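Local coordinates for ferulic acid decarboxylase 1 (PDB 4ZAD), which probably catalyses the reversible decarboxylation of ferulic, p-coumaric and cinnamic acids to their vinyl products, using prenylated FMN and manganese, at residues D328-H331 with T332-G336; Q96-M99 with K100-I103; I38-K41 with A42-N45. One frame throughout, in Å; residues are numbered along the deposited sequence.

Contact 1 (D328-H331 with T332-G336); sequences DETH and TLIGG. With 4LU (1-deoxy-5-O-phosphono-1-(3,3,4,5-tetramethyl-9,11-dioxo-2,3,8,9,10,11-hexahydro-7H-quinolino[1,8-fg]pteridin-12-ium-7-y l)-D-ribitol), chain E.
Thr-332 N donates to Asp-328 O over 3.0 Å, closing an N-capped helical turn in which Glu-329 O then serves both Leu-333 N and Ile-334 N, while Gly-336 N reaches back to His-331 O. The last two of these donors stand five residues from their acceptors, a π-type spacing where the short helix 329-332 passes into helix 334-347. Asp-328 is the N-cap: its OD1 takes Thr-330 N at 2.7 Å. The hydroxyl OG1 of Thr-330 lies 3.4 Å above the plane of the His-331 ring, toward its rim, while His-331 NE2 is bonded to Gly-324 O. Buried polar groups tie the turn to neighbouring loops, Glu-329 to Ser-321 OG and Gly-75 N, and Thr-332 OG1 to Gly-75 O. On the flavin side, Thr-330 and Ile-334 run side by side in the same direction, and Thr-330 CB sits 3.7 Å from Ile-334 CD1. Ile-334, extended at chi2 (-179°), lays its end against the cofactor ring system, with CD1 3.3 Å from C9A of 4LU. Thr-330 CG2 meets the prenyl-derived part of the same cofactor, 3.9 Å from the methyl carbon C12.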
loop_
_atom_site.group_PDB
_atom_site.type_symbol
_atom_site.label_atom_id
_atom_site.label_comp_id
_atom_site.label_asym_id
_atom_site.label_seq_id
_atom_site.Cartn_x
_atom_site.Cartn_y
_atom_site.Cartn_z
ATOM N N ASP A 328 -1.497 -0.672 -15.354
ATOM C CA ASP A 328 -1.729 -0.887 -16.794
ATOM C C ASP A 328 -3.151 -0.517 -17.145
ATOM O O ASP A 328 -3.885 -0.132 -16.259
ATOM C CB ASP A 328 -1.333 -2.313 -17.269
ATOM C CG ASP A 328 -2.274 -3.434 -16.797
ATOM O OD1 ASP A 328 -3.431 -3.535 -17.249
ATOM O OD2 ASP A 328 -1.823 -4.301 -16.040
ATOM N N GLU A 329 -3.536 -0.588 -18.420
ATOM C CA GLU A 329 -4.904 -0.241 -18.845
ATOM C C GLU A 329 -5.985 -0.959 -18.059
ATOM O O GLU A 329 -7.084 -0.432 -17.933
ATOM C CB GLU A 329 -5.178 -0.573 -20.324
ATOM C CG GLU A 329 -4.331 0.156 -21.370
ATOM C CD GLU A 329 -2.889 -0.333 -21.414
ATOM O OE1 GLU A 329 -2.628 -1.536 -21.155
ATOM O OE2 GLU A 329 -2.027 0.519 -21.714
ATOM N N THR A 330 -5.736 -2.162 -17.560
ATOM C CA THR A 330 -6.787 -2.830 -16.785
ATOM C C THR A 330 -6.873 -2.202 -15.395
ATOM O O THR A 330 -7.651 -2.639 -14.553
ATOM C CB THR A 330 -6.591 -4.350 -16.662
ATOM O OG1 THR A 330 -5.318 -4.649 -16.055
ATOM C CG2 THR A 330 -6.656 -4.986 -18.018
ATOM N N HIS A 331 -6.071 -1.166 -15.158
ATOM C CA HIS A 331 -6.179 -0.398 -13.927
ATOM C C HIS A 331 -6.656 1.045 -14.217
ATOM O O HIS A 331 -7.691 1.510 -13.686
ATOM C CB HIS A 331 -4.850 -0.507 -13.160
ATOM C CG HIS A 331 -4.323 -1.910 -13.118
ATOM N ND1 HIS A 331 -5.084 -2.968 -12.663
ATOM C CD2 HIS A 331 -3.157 -2.448 -13.544
ATOM C CE1 HIS A 331 -4.390 -4.085 -12.769
ATOM N NE2 HIS A 331 -3.217 -3.797 -13.300
ATOM N N THR A 332 -5.929 1.734 -15.081
ATOM C CA THR A 332 -6.240 3.118 -15.376
ATOM C C THR A 332 -7.588 3.214 -16.084
ATOM O O THR A 332 -8.371 4.138 -15.809
ATOM C CB THR A 332 -5.229 3.734 -16.279
ATOM O OG1 THR A 332 -5.110 2.924 -17.451
ATOM C CG2 THR A 332 -3.892 3.891 -15.565
ATOM N N LEU A 333 -7.865 2.278 -16.982
ATOM C CA LEU A 333 -9.100 2.361 -17.730
ATOM C C LEU A 333 -10.203 1.528 -17.076
ATOM O O LEU A 333 -11.336 1.985 -16.977
ATOM C CB LEU A 333 -8.924 1.947 -19.214
ATOM C CG LEU A 333 -8.138 2.853 -20.167
ATOM C CD1 LEU A 333 -8.216 2.312 -21.564
ATOM C CD2 LEU A 333 -8.670 4.312 -20.114
ATOM N N ILE A 334 -9.918 0.317 -16.629
ATOM C CA ILE A 334 -10.997 -0.489 -16.093
ATOM C C ILE A 334 -11.382 0.109 -14.763
ATOM O O ILE A 334 -12.552 0.351 -14.523
ATOM C CB ILE A 334 -10.659 -1.982 -15.963
ATOM C CG1 ILE A 334 -10.507 -2.622 -17.348
ATOM C CG2 ILE A 334 -11.758 -2.703 -15.136
ATOM C CD1 ILE A 334 -10.206 -4.111 -17.301
ATOM N N GLY A 335 -10.410 0.347 -13.900
ATOM C CA GLY A 335 -10.712 0.989 -12.634
ATOM C C GLY A 335 -11.104 2.477 -12.696
ATOM O O GLY A 335 -12.050 2.911 -12.011
ATOM N N GLY A 336 -10.369 3.257 -13.490
ATOM C CA GLY A 336 -10.606 4.684 -13.586
ATOM C C GLY A 336 -12.001 4.934 -14.073
ATOM O O GLY A 336 -12.701 5.820 -13.591
HETATM C C9 4LU E . -11.020 -3.527 -20.377
HETATM C C8 4LU E . -9.868 -3.071 -21.031
HETATM C C7 4LU E . -8.950 -3.977 -21.581
HETATM C C10 4LU E . -13.169 -6.526 -20.416
HETATM C C6 4LU E . -9.196 -5.433 -21.375
HETATM N N3 4LU E . -14.027 -9.073 -20.897
HETATM C C2 4LU E . -14.913 -8.130 -20.556
HETATM C C13 4LU E . -8.554 -6.453 -23.422
HETATM C C5 4LU E . -8.290 -6.442 -21.934
HETATM C C1 4LU E . -9.870 -8.100 -20.904
HETATM O O2 4LU E . -16.104 -8.462 -20.494
HETATM N N1 4LU E . -14.489 -6.865 -20.313
HETATM C C4 4LU E . -12.709 -8.801 -20.995
HETATM O O4 4LU E . -11.998 -9.782 -21.322
HETATM C C4A 4LU E . -12.237 -7.532 -20.751
HETATM N N5 4LU E . -10.713 -7.197 -20.490
HETATM C C3 4LU E . -8.705 -7.794 -21.599
HETATM C C12 4LU E . -6.809 -6.167 -21.700
HETATM C C5A 4LU E . -10.413 -5.853 -20.631
HETATM C C7M 4LU E . -7.712 -3.535 -22.314
HETATM C C8M 4LU E . -9.704 -1.578 -21.156
HETATM C C9A 4LU E . -11.388 -4.880 -20.312
HETATM N N10 4LU E . -12.774 -5.243 -20.184
HETATM C "C1'" 4LU E . -13.672 -4.491 -19.296
HETATM C "C2'" 4LU E . -14.747 -3.833 -20.161
HETATM O "O2'" 4LU E . -14.104 -3.186 -21.278
HETATM C "C3'" 4LU E . -15.609 -2.841 -19.369
HETATM O "O3'" 4LU E . -16.333 -3.539 -18.335
HETATM C "C4'" 4LU E . -16.608 -2.083 -20.270
HETATM O "O4'" 4LU E . -17.591 -1.441 -19.452
HETATM C "C5'" 4LU E . -17.352 -3.034 -21.223
HETATM O "O5'" 4LU E . -18.320 -2.389 -22.027
HETATM P P 4LU E . -19.882 -2.474 -21.754
HETATM O O2P 4LU E . -20.361 -1.804 -23.041
HETATM O O3P 4LU E . -20.055 -1.690 -20.435
HETATM O O1P 4LU E . -20.212 -3.945 -21.611
#

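Contact 2 (Q96-M99 with K100-I103); sequences QTPM and KEII
Pro-98 O is gripped by two amides of the first turn of helix 99-108: Ile-102 N binds it nearly straight at 2.9 Å (166°), and Glu-101 N adds a weak bond. Pro-98 occupies the N-cap position, and the next rung follows at once, with Ile-103 N donating to Met-99 O over 2.9 Å. The Glu-101 side chain, extended beyond CG, folds back over the proline, bringing its carboxylate oxygen OE1 to 3.1 Å from Pro-98 CD and almost as near to CG. Beside it, the methyl CG2 of Thr-97 packs 3.9 Å from Glu-101 CB; Thr-97 OG1 bonds to Asp-94 O instead. Met-99 starts with CG anti to its own amide nitrogen and then bends at chi2 (57°), a course that places SD 3.8 Å from Ile-102 CD1. Ile-103 CD1 approaches the same side chain at CG, 4.3 Å away. Ile-102 also packs on Ile-87 of helix 85-90, and Lys-100 NZ makes a salt bridge with Asp-358. The turn thus divides chemically: sulfur and aliphatic carbon are buried, while Glu-101 stays exposed near the helix N-terminus, whose dipole would probably favour its anionic form.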
loop_
_atom_site.group_PDB
_atom_site.type_symbol
_atom_site.label_atom_id
_atom_site.label_comp_id
_atom_site.label_asym_id
_atom_site.label_seq_id
_atom_site.Cartn_x
_atom_site.Cartn_y
_atom_site.Cartn_z
ATOM N N GLN A 96 -1.415 17.423 -18.934
ATOM C CA GLN A 96 -1.175 17.543 -17.491
ATOM C C GLN A 96 -2.454 17.455 -16.662
ATOM O O GLN A 96 -2.421 17.507 -15.422
ATOM C CB GLN A 96 -0.398 18.822 -17.163
ATOM C CG GLN A 96 0.885 18.985 -17.981
ATOM C CD GLN A 96 1.708 17.734 -17.964
ATOM O OE1 GLN A 96 2.247 17.356 -16.920
ATOM N NE2 GLN A 96 1.792 17.061 -19.109
ATOM N N THR A 97 -3.581 17.290 -17.330
ATOM C CA THR A 97 -4.816 17.063 -16.627
ATOM C C THR A 97 -4.706 15.834 -15.730
ATOM O O THR A 97 -4.551 14.729 -16.221
ATOM C CB THR A 97 -5.970 16.912 -17.596
ATOM O OG1 THR A 97 -5.983 18.055 -18.452
ATOM C CG2 THR A 97 -7.280 16.821 -16.836
ATOM N N PRO A 98 -4.759 16.027 -14.407
ATOM C CA PRO A 98 -4.633 14.889 -13.535
ATOM C C PRO A 98 -5.912 14.083 -13.485
ATOM O O PRO A 98 -6.968 14.551 -13.934
ATOM C CB PRO A 98 -4.342 15.513 -12.162
ATOM C CG PRO A 98 -4.495 16.979 -12.307
ATOM C CD PRO A 98 -4.997 17.271 -13.661
ATOM N N MET A 99 -5.811 12.901 -12.887
ATOM C CA MET A 99 -6.819 11.880 -13.046
ATOM C C MET A 99 -8.124 12.248 -12.425
ATOM O O MET A 99 -9.164 11.928 -12.981
ATOM C CB MET A 99 -6.333 10.536 -12.494
ATOM C CG MET A 99 -7.348 9.354 -12.642
ATOM S SD MET A 99 -7.871 9.057 -14.315
ATOM C CE MET A 99 -8.216 7.299 -14.308
ATOM N N LYS A 100 -8.079 12.912 -11.281
ATOM C CA LYS A 100 -9.295 13.373 -10.593
ATOM C C LYS A 100 -10.094 14.287 -11.488
ATOM O O LYS A 100 -11.316 14.252 -11.492
ATOM C CB LYS A 100 -8.943 14.078 -9.291
ATOM C CG LYS A 100 -10.138 14.656 -8.535
ATOM C CD LYS A 100 -10.384 16.150 -8.836
ATOM C CE LYS A 100 -11.192 16.857 -7.690
ATOM N NZ LYS A 100 -12.560 16.270 -7.485
ATOM N N GLU A 101 -9.397 15.076 -12.287
ATOM C CA GLU A 101 -10.038 16.029 -13.183
ATOM C C GLU A 101 -10.509 15.342 -14.458
ATOM O O GLU A 101 -11.616 15.636 -14.938
ATOM C CB GLU A 101 -9.103 17.226 -13.454
ATOM C CG GLU A 101 -8.792 17.959 -12.140
ATOM C CD GLU A 101 -7.942 19.227 -12.277
ATOM O OE1 GLU A 101 -6.731 19.200 -11.915
ATOM O OE2 GLU A 101 -8.509 20.260 -12.706
ATOM N N ILE A 102 -9.693 14.416 -14.982
ATOM C CA ILE A 102 -10.098 13.557 -16.112
ATOM C C ILE A 102 -11.437 12.914 -15.774
ATOM O O ILE A 102 -12.343 12.933 -16.591
ATOM C CB ILE A 102 -9.119 12.388 -16.386
ATOM C CG1 ILE A 102 -7.725 12.888 -16.817
ATOM C CG2 ILE A 102 -9.689 11.463 -17.439
ATOM C CD1 ILE A 102 -6.603 11.846 -16.636
ATOM N N ILE A 103 -11.550 12.362 -14.564
ATOM C CA ILE A 103 -12.827 11.836 -14.057
ATOM C C ILE A 103 -13.903 12.919 -14.005
ATOM O O ILE A 103 -15.046 12.656 -14.376
ATOM C CB ILE A 103 -12.678 11.159 -12.667
ATOM C CG1 ILE A 103 -11.770 9.927 -12.752
ATOM C CG2 ILE A 103 -14.035 10.774 -12.098
ATOM C CD1 ILE A 103 -11.454 9.326 -11.446
#

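Contact 3 (I38-K41 with A42-N45); sequences ITRK and AYEN
Arg-40 and Glu-44, one helical turn apart near the end of helix 34-45, form a salt bridge in which NH1 points almost straight at OE1 (3.2 Å, 177°). The carboxylate oxygen uses its anti lone pair and lies in the guanidinium plane, at its edge; it also sits 3.1 Å from Arg-40 CD. Tyr-43 comes over one face of the same guanidinium, its CD2 3.6 Å from Arg-40 NE, with the two planes tilted 41° apart. Bends at chi2 (-69°) and chi3 turn the arginine toward the next, C-terminal turn, where it meets both partners. On the flank of Lys-41, its carbonyl O accepts two bonds from one residue, Asn-45 N at 3.1 Å and Asn-45 ND2 at 2.8 Å, so the terminal amide fastens the last turn. Beneath these groups run regular backbone bonds, including Tyr-43 N to Thr-39 O at 2.8 Å. Further out, Arg-40 NH2 pairs with Asp-328 and Tyr-43 OH bonds to Glu-329. Glu-44 OE2 accepts from Phe-493 N of the second subunit, and Lys-41 makes a cation-pi contact with Trp-508 of that subunit. The helix is the crossover of the beta-alpha-beta unit 22-25, 34-45, 49-52. With Asp-328 and Glu-44 on either side of it, the Arg-40 charge is probably well compensated, and Glu-44 couples this charged cluster directly to the dimer interface.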
loop_
_atom_site.group_PDB
_atom_site.type_symbol
_atom_site.label_atom_id
_atom_site.label_comp_id
_atom_site.label_asym_id
_atom_site.label_seq_id
_atom_site.Cartn_x
_atom_site.Cartn_y
_atom_site.Cartn_z
ATOM N N ILE A 38 8.575 -6.549 -23.081
ATOM C CA ILE A 38 8.960 -5.143 -23.261
ATOM C C ILE A 38 7.865 -4.250 -22.624
ATOM O O ILE A 38 8.112 -3.531 -21.624
ATOM C CB ILE A 38 9.241 -4.801 -24.752
ATOM C CG1 ILE A 38 10.481 -5.562 -25.275
ATOM C CG2 ILE A 38 9.509 -3.369 -24.937
ATOM C CD1 ILE A 38 10.418 -5.809 -26.716
ATOM N N THR A 39 6.640 -4.382 -23.138
ATOM C CA THR A 39 5.536 -3.593 -22.670
ATOM C C THR A 39 5.484 -3.615 -21.151
ATOM O O THR A 39 5.326 -2.559 -20.520
ATOM C CB THR A 39 4.160 -4.007 -23.331
ATOM O OG1 THR A 39 3.926 -5.400 -23.200
ATOM C CG2 THR A 39 4.130 -3.638 -24.813
ATOM N N ARG A 40 5.623 -4.791 -20.554
ATOM C CA ARG A 40 5.656 -4.909 -19.107
ATOM C C ARG A 40 6.722 -4.075 -18.410
ATOM O O ARG A 40 6.467 -3.520 -17.352
ATOM C CB ARG A 40 5.864 -6.357 -18.697
ATOM C CG ARG A 40 4.545 -7.063 -18.481
ATOM C CD ARG A 40 3.924 -6.475 -17.269
ATOM N NE ARG A 40 2.548 -6.077 -17.463
ATOM C CZ ARG A 40 1.857 -5.406 -16.548
ATOM N NH1 ARG A 40 2.435 -5.065 -15.406
ATOM N NH2 ARG A 40 0.591 -5.092 -16.767
ATOM N N LYS A 41 7.923 -4.039 -18.972
ATOM C CA LYS A 41 8.993 -3.280 -18.400
ATOM C C LYS A 41 8.682 -1.769 -18.594
ATOM O O LYS A 41 8.894 -0.971 -17.677
ATOM C CB LYS A 41 10.318 -3.719 -19.018
ATOM C CG LYS A 41 11.534 -3.089 -18.371
ATOM C CD LYS A 41 12.840 -3.906 -18.522
ATOM C CE LYS A 41 13.934 -3.358 -17.513
ATOM N NZ LYS A 41 15.388 -3.850 -17.653
ATOM N N ALA A 42 8.119 -1.407 -19.749
ATOM C CA ALA A 42 7.553 -0.072 -19.982
ATOM C C ALA A 42 6.494 0.384 -18.916
ATOM O O ALA A 42 6.593 1.468 -18.360
ATOM C CB ALA A 42 6.947 -0.011 -21.380
ATOM N N TYR A 43 5.509 -0.466 -18.629
ATOM C CA TYR A 43 4.478 -0.174 -17.662
ATOM C C TYR A 43 5.100 0.077 -16.339
ATOM O O TYR A 43 4.790 1.065 -15.676
ATOM C CB TYR A 43 3.528 -1.361 -17.462
ATOM C CG TYR A 43 2.529 -1.642 -18.564
ATOM C CD1 TYR A 43 1.599 -0.687 -18.953
ATOM C CD2 TYR A 43 2.479 -2.889 -19.176
ATOM C CE1 TYR A 43 0.683 -0.953 -19.955
ATOM C CE2 TYR A 43 1.564 -3.171 -20.159
ATOM C CZ TYR A 43 0.659 -2.212 -20.540
ATOM O OH TYR A 43 -0.254 -2.496 -21.512
ATOM N N GLU A 44 5.958 -0.846 -15.944
ATOM C CA GLU A 44 6.382 -0.970 -14.542
ATOM C C GLU A 44 7.376 0.111 -14.171
ATOM O O GLU A 44 7.451 0.497 -13.017
ATOM C CB GLU A 44 6.947 -2.387 -14.258
ATOM C CG GLU A 44 5.859 -3.486 -14.288
ATOM C CD GLU A 44 6.356 -4.956 -14.467
ATOM O OE1 GLU A 44 5.492 -5.819 -14.733
ATOM O OE2 GLU A 44 7.571 -5.264 -14.327
ATOM N N ASN A 45 8.134 0.603 -15.150
ATOM C CA ASN A 45 9.117 1.665 -14.875
ATOM C C ASN A 45 8.700 3.034 -15.431
ATOM O O ASN A 45 9.389 4.032 -15.216
ATOM C CB ASN A 45 10.511 1.208 -15.311
ATOM C CG ASN A 45 10.883 -0.158 -14.696
ATOM O OD1 ASN A 45 11.387 -0.239 -13.572
ATOM N ND2 ASN A 45 10.572 -1.235 -15.416
#

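Contact 1 links the other two to the flavin. Toward contact 3, centred 15 Å away, it is joined by polar bonds: Asp-328 OD2 lies 2.6 Å from Arg-40 NH2 in a salt bridge, and Glu-329 OE1 lies 2.6 Å from Tyr-43 OH in a probable hydrogen bond. Toward contact 2, centred 14 Å away, it only packs, with Met-99 CE 3.5 Å from Thr-332 O. Contacts 2 and 3 do not touch; their nearest atoms are about 13 Å apart. The Thr-330 side chain is about 4 Å from that of Glu-289, the predicted proton donor, and the Arg-40 side chain about 9 Å. Contact 3 therefore forms an outer shell of the site, whereas contact 1 lines the pocket itself.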